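Local atomic coordinates of kallikrein-10 (Homo sapiens, PDB entry 5LPE), a protein that is a secreted, zymogen-like serine peptidase of the kallikrein family that is inhibited by zinc and has a tumour-suppressor role in breast and prostate cancer. Residues C29-S37 / R110-Y118. Sequence-based numbering, arbitrary orientation.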
loop_
_atom_site.group_PDB
_atom_site.type_symbol
_atom_site.label_atom_id
_atom_site.label_comp_id
_atom_site.label_asym_id
_atom_site.label_seq_id
_atom_site.Cartn_x
_atom_site.Cartn_y
_atom_site.Cartn_z
ATOM N N CYS A 29 7.003 5.234 5.472
ATOM C CA CYS A 29 5.918 4.438 4.943
ATOM C C CYS A 29 6.353 3.748 3.669
ATOM O O CYS A 29 7.349 4.107 3.043
ATOM C CB CYS A 29 4.683 5.293 4.656
ATOM S SG CYS A 29 3.750 5.657 6.136
ATOM N N ALA A 30 5.571 2.756 3.278
ATOM C CA ALA A 30 5.674 2.235 1.932
ATOM C C ALA A 30 4.633 2.925 1.065
ATOM O O ALA A 30 3.801 3.699 1.543
ATOM C CB ALA A 30 5.501 0.717 1.926
ATOM N N GLY A 31 4.684 2.626 -0.225
ATOM C CA GLY A 31 3.833 3.281 -1.207
ATOM C C GLY A 31 3.934 2.528 -2.512
ATOM O O GLY A 31 4.769 1.637 -2.680
ATOM N N VAL A 32 3.064 2.881 -3.442
ATOM C CA VAL A 32 3.085 2.221 -4.735
ATOM C C VAL A 32 3.300 3.248 -5.827
ATOM O O VAL A 32 2.797 4.369 -5.763
ATOM C CB VAL A 32 1.790 1.442 -5.001
ATOM C CG1 VAL A 32 2.084 0.275 -5.922
ATOM C CG2 VAL A 32 1.231 0.981 -3.727
ATOM N N LEU A 33 3.982 2.823 -6.874
ATOM C CA LEU A 33 4.159 3.652 -8.053
ATOM C C LEU A 33 2.960 3.388 -8.950
ATOM O O LEU A 33 2.815 2.297 -9.508
ATOM C CB LEU A 33 5.461 3.303 -8.764
ATOM C CG LEU A 33 5.896 4.293 -9.832
ATOM C CD1 LEU A 33 6.403 5.538 -9.134
ATOM C CD2 LEU A 33 6.968 3.684 -10.703
ATOM N N VAL A 34 2.071 4.365 -9.040
ATOM C CA VAL A 34 0.902 4.251 -9.888
ATOM C C VAL A 34 1.066 5.015 -11.190
ATOM O O VAL A 34 0.188 4.932 -12.067
ATOM C CB VAL A 34 -0.339 4.726 -9.100
ATOM C CG1 VAL A 34 -0.522 3.842 -7.884
ATOM C CG2 VAL A 34 -0.155 6.170 -8.623
ATOM N N ASP A 35 2.148 5.770 -11.330
ATOM C CA ASP A 35 2.459 6.567 -12.498
ATOM C C ASP A 35 3.935 6.909 -12.402
ATOM O O ASP A 35 4.507 6.896 -11.314
ATOM C CB ASP A 35 1.596 7.827 -12.547
ATOM C CG ASP A 35 1.910 8.687 -13.727
ATOM O OD1 ASP A 35 1.495 8.305 -14.828
ATOM O OD2 ASP A 35 2.577 9.727 -13.558
ATOM N N GLN A 36 4.551 7.248 -13.538
ATOM C CA GLN A 36 5.980 7.541 -13.498
ATOM C C GLN A 36 6.295 8.718 -12.576
ATOM O O GLN A 36 7.421 8.836 -12.088
ATOM C CB GLN A 36 6.505 7.806 -14.905
ATOM C CG GLN A 36 5.734 8.893 -15.644
ATOM C CD GLN A 36 6.322 9.203 -16.997
ATOM O OE1 GLN A 36 6.995 8.369 -17.598
ATOM N NE2 GLN A 36 6.066 10.398 -17.489
ATOM N N SER A 37 5.353 9.640 -12.393
ATOM C CA SER A 37 5.529 10.760 -11.475
ATOM C C SER A 37 4.741 10.663 -10.171
ATOM O O SER A 37 4.803 11.604 -9.377
ATOM C CB SER A 37 5.198 12.077 -12.185
ATOM O OG SER A 37 6.326 12.504 -12.920
ATOM N N ARG A 110 13.097 -2.968 -14.153
ATOM C CA ARG A 110 13.352 -2.736 -12.753
ATOM C C ARG A 110 12.362 -1.897 -11.948
ATOM O O ARG A 110 12.162 -2.127 -10.785
ATOM C CB ARG A 110 14.685 -2.060 -12.716
ATOM C CG ARG A 110 14.601 -0.721 -13.381
ATOM C CD ARG A 110 15.989 -0.268 -13.581
ATOM N NE ARG A 110 16.605 -1.166 -14.536
ATOM C CZ ARG A 110 17.913 -1.316 -14.690
ATOM N NH1 ARG A 110 18.384 -2.140 -15.615
ATOM N NH2 ARG A 110 18.744 -0.647 -13.920
ATOM N N VAL A 111 11.809 -0.881 -12.572
ATOM C CA VAL A 111 10.850 -0.012 -11.953
ATOM C C VAL A 111 9.706 0.257 -12.894
ATOM O O VAL A 111 9.912 0.825 -13.888
ATOM C CB VAL A 111 11.523 1.336 -11.652
ATOM C CG1 VAL A 111 10.558 2.345 -11.122
ATOM C CG2 VAL A 111 12.616 1.170 -10.655
ATOM N N ARG A 112 8.496 -0.109 -12.572
ATOM C CA ARG A 112 7.316 0.165 -13.378
ATOM C C ARG A 112 6.169 0.587 -12.475
ATOM O O ARG A 112 6.100 0.216 -11.304
ATOM C CB ARG A 112 6.834 -1.053 -14.189
ATOM C CG ARG A 112 7.761 -1.621 -15.226
ATOM C CD ARG A 112 7.930 -3.136 -15.076
ATOM N NE ARG A 112 6.669 -3.843 -14.852
ATOM C CZ ARG A 112 6.571 -5.165 -14.691
ATOM N NH1 ARG A 112 7.653 -5.937 -14.738
ATOM N NH2 ARG A 112 5.383 -5.724 -14.485
ATOM N N ALA A 113 5.217 1.303 -13.047
ATOM C CA ALA A 113 3.987 1.505 -12.306
ATOM C C ALA A 113 3.220 0.180 -12.169
ATOM O O ALA A 113 3.410 -0.770 -12.937
ATOM C CB ALA A 113 3.116 2.572 -12.976
ATOM N N LEU A 114 2.354 0.130 -11.150
ATOM C CA LEU A 114 1.396 -0.950 -10.914
ATOM C C LEU A 114 0.041 -0.567 -11.509
ATOM O O LEU A 114 -0.508 0.492 -11.178
ATOM C CB LEU A 114 1.265 -1.240 -9.412
ATOM C CG LEU A 114 1.033 -2.637 -8.815
ATOM C CD1 LEU A 114 0.361 -2.473 -7.457
ATOM C CD2 LEU A 114 0.332 -3.644 -9.722
ATOM N N GLN A 115 -0.471 -1.412 -12.408
ATOM C CA GLN A 115 -1.785 -1.183 -12.981
ATOM C C GLN A 115 -2.802 -0.963 -11.861
ATOM O O GLN A 115 -2.858 -1.732 -10.904
ATOM C CB GLN A 115 -2.174 -2.384 -13.844
ATOM C CG GLN A 115 -3.474 -2.230 -14.623
ATOM C CD GLN A 115 -3.841 -3.497 -15.352
ATOM O OE1 GLN A 115 -4.381 -3.456 -16.461
ATOM N NE2 GLN A 115 -3.569 -4.641 -14.723
ATOM N N LEU A 116 -3.570 0.120 -11.967
ATOM C CA LEU A 116 -4.661 0.431 -11.055
ATOM C C LEU A 116 -5.846 -0.524 -11.248
ATOM O O LEU A 116 -6.005 -1.122 -12.310
ATOM C CB LEU A 116 -5.084 1.876 -11.283
ATOM C CG LEU A 116 -4.075 2.923 -10.834
ATOM C CD1 LEU A 116 -4.349 4.252 -11.505
ATOM C CD2 LEU A 116 -4.075 3.011 -9.306
ATOM N N PRO A 117 -6.688 -0.700 -10.227
ATOM C CA PRO A 117 -7.824 -1.623 -10.373
ATOM C C PRO A 117 -8.817 -1.096 -11.395
ATOM O O PRO A 117 -9.187 0.080 -11.367
ATOM C CB PRO A 117 -8.440 -1.667 -8.965
ATOM C CG PRO A 117 -8.121 -0.370 -8.393
ATOM C CD PRO A 117 -6.725 -0.009 -8.928
ATOM N N TYR A 118 -9.222 -1.969 -12.312
ATOM C CA TYR A 118 -10.329 -1.744 -13.230
ATOM C C TYR A 118 -11.620 -2.392 -12.733
ATOM O O TYR A 118 -12.630 -2.387 -13.449
ATOM C CB TYR A 118 -9.962 -2.238 -14.633
ATOM C CG TYR A 118 -9.549 -3.684 -14.701
ATOM C CD1 TYR A 118 -8.246 -4.075 -14.444
ATOM C CD2 TYR A 118 -10.470 -4.664 -15.028
ATOM C CE1 TYR A 118 -7.880 -5.391 -14.514
ATOM C CE2 TYR A 118 -10.111 -5.988 -15.097
ATOM C CZ TYR A 118 -8.819 -6.345 -14.844
ATOM O OH TYR A 118 -8.472 -7.675 -14.923
#
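In the two-barrel fold of the chymotrypsin-like peptidases, the linker that runs from the N-terminal to the C-terminal barrel passes across the end of strand 26-35, and Leu-33 and Leu-114 join the two there. The touching parts, 32-35 and 111-116, run 88° apart, so the linker does not pair with the strand as a neighbour but crosses it, touching it from Val-111 to Leu-116. One hydrogen bond fixes it: Leu-114 N donates to Leu-33 O over 2.8 Å, almost in line with the carbonyl (C=O...N 170°). Ala-113 CA approaches the same oxygen at 3.1 Å in a CA-H...O contact, and its methyl, Ala-113 CB, lies 3.7 Å from Val-34 C, where the chain turns its corner.

Apolar side chains fill in around this point. With CG1 anti to the backbone N (chi1 -152°), Val-32 sets that methyl against Leu-114 CD1, 3.6 Å from Val-32 CG1. Leu-33 reaches along the linker in the other direction: its CD2 packs over the backbone of Arg-112, 3.6 Å from Arg-112 O, and also meets Val-111 CG1. Farther along, Leu-116 CD2 comes within 3.9 Å of Val-34 CG1, the two side chains crossing at a slant. Beyond the corner, Asp-35 OD2 accepts from Ser-37 N, which meets it from above the carboxylate plane, closing an Asx turn.

Val-32 and Leu-114 both touch Leu-197 of strand 196-203 in the C-terminal barrel, while Leu-33 and Val-34 lean on strand 38-41. Leu-116 rests on Met-224 and Asn-228 of the C-terminal helix 224-230, so the crossing lies where both barrels and this helix come together.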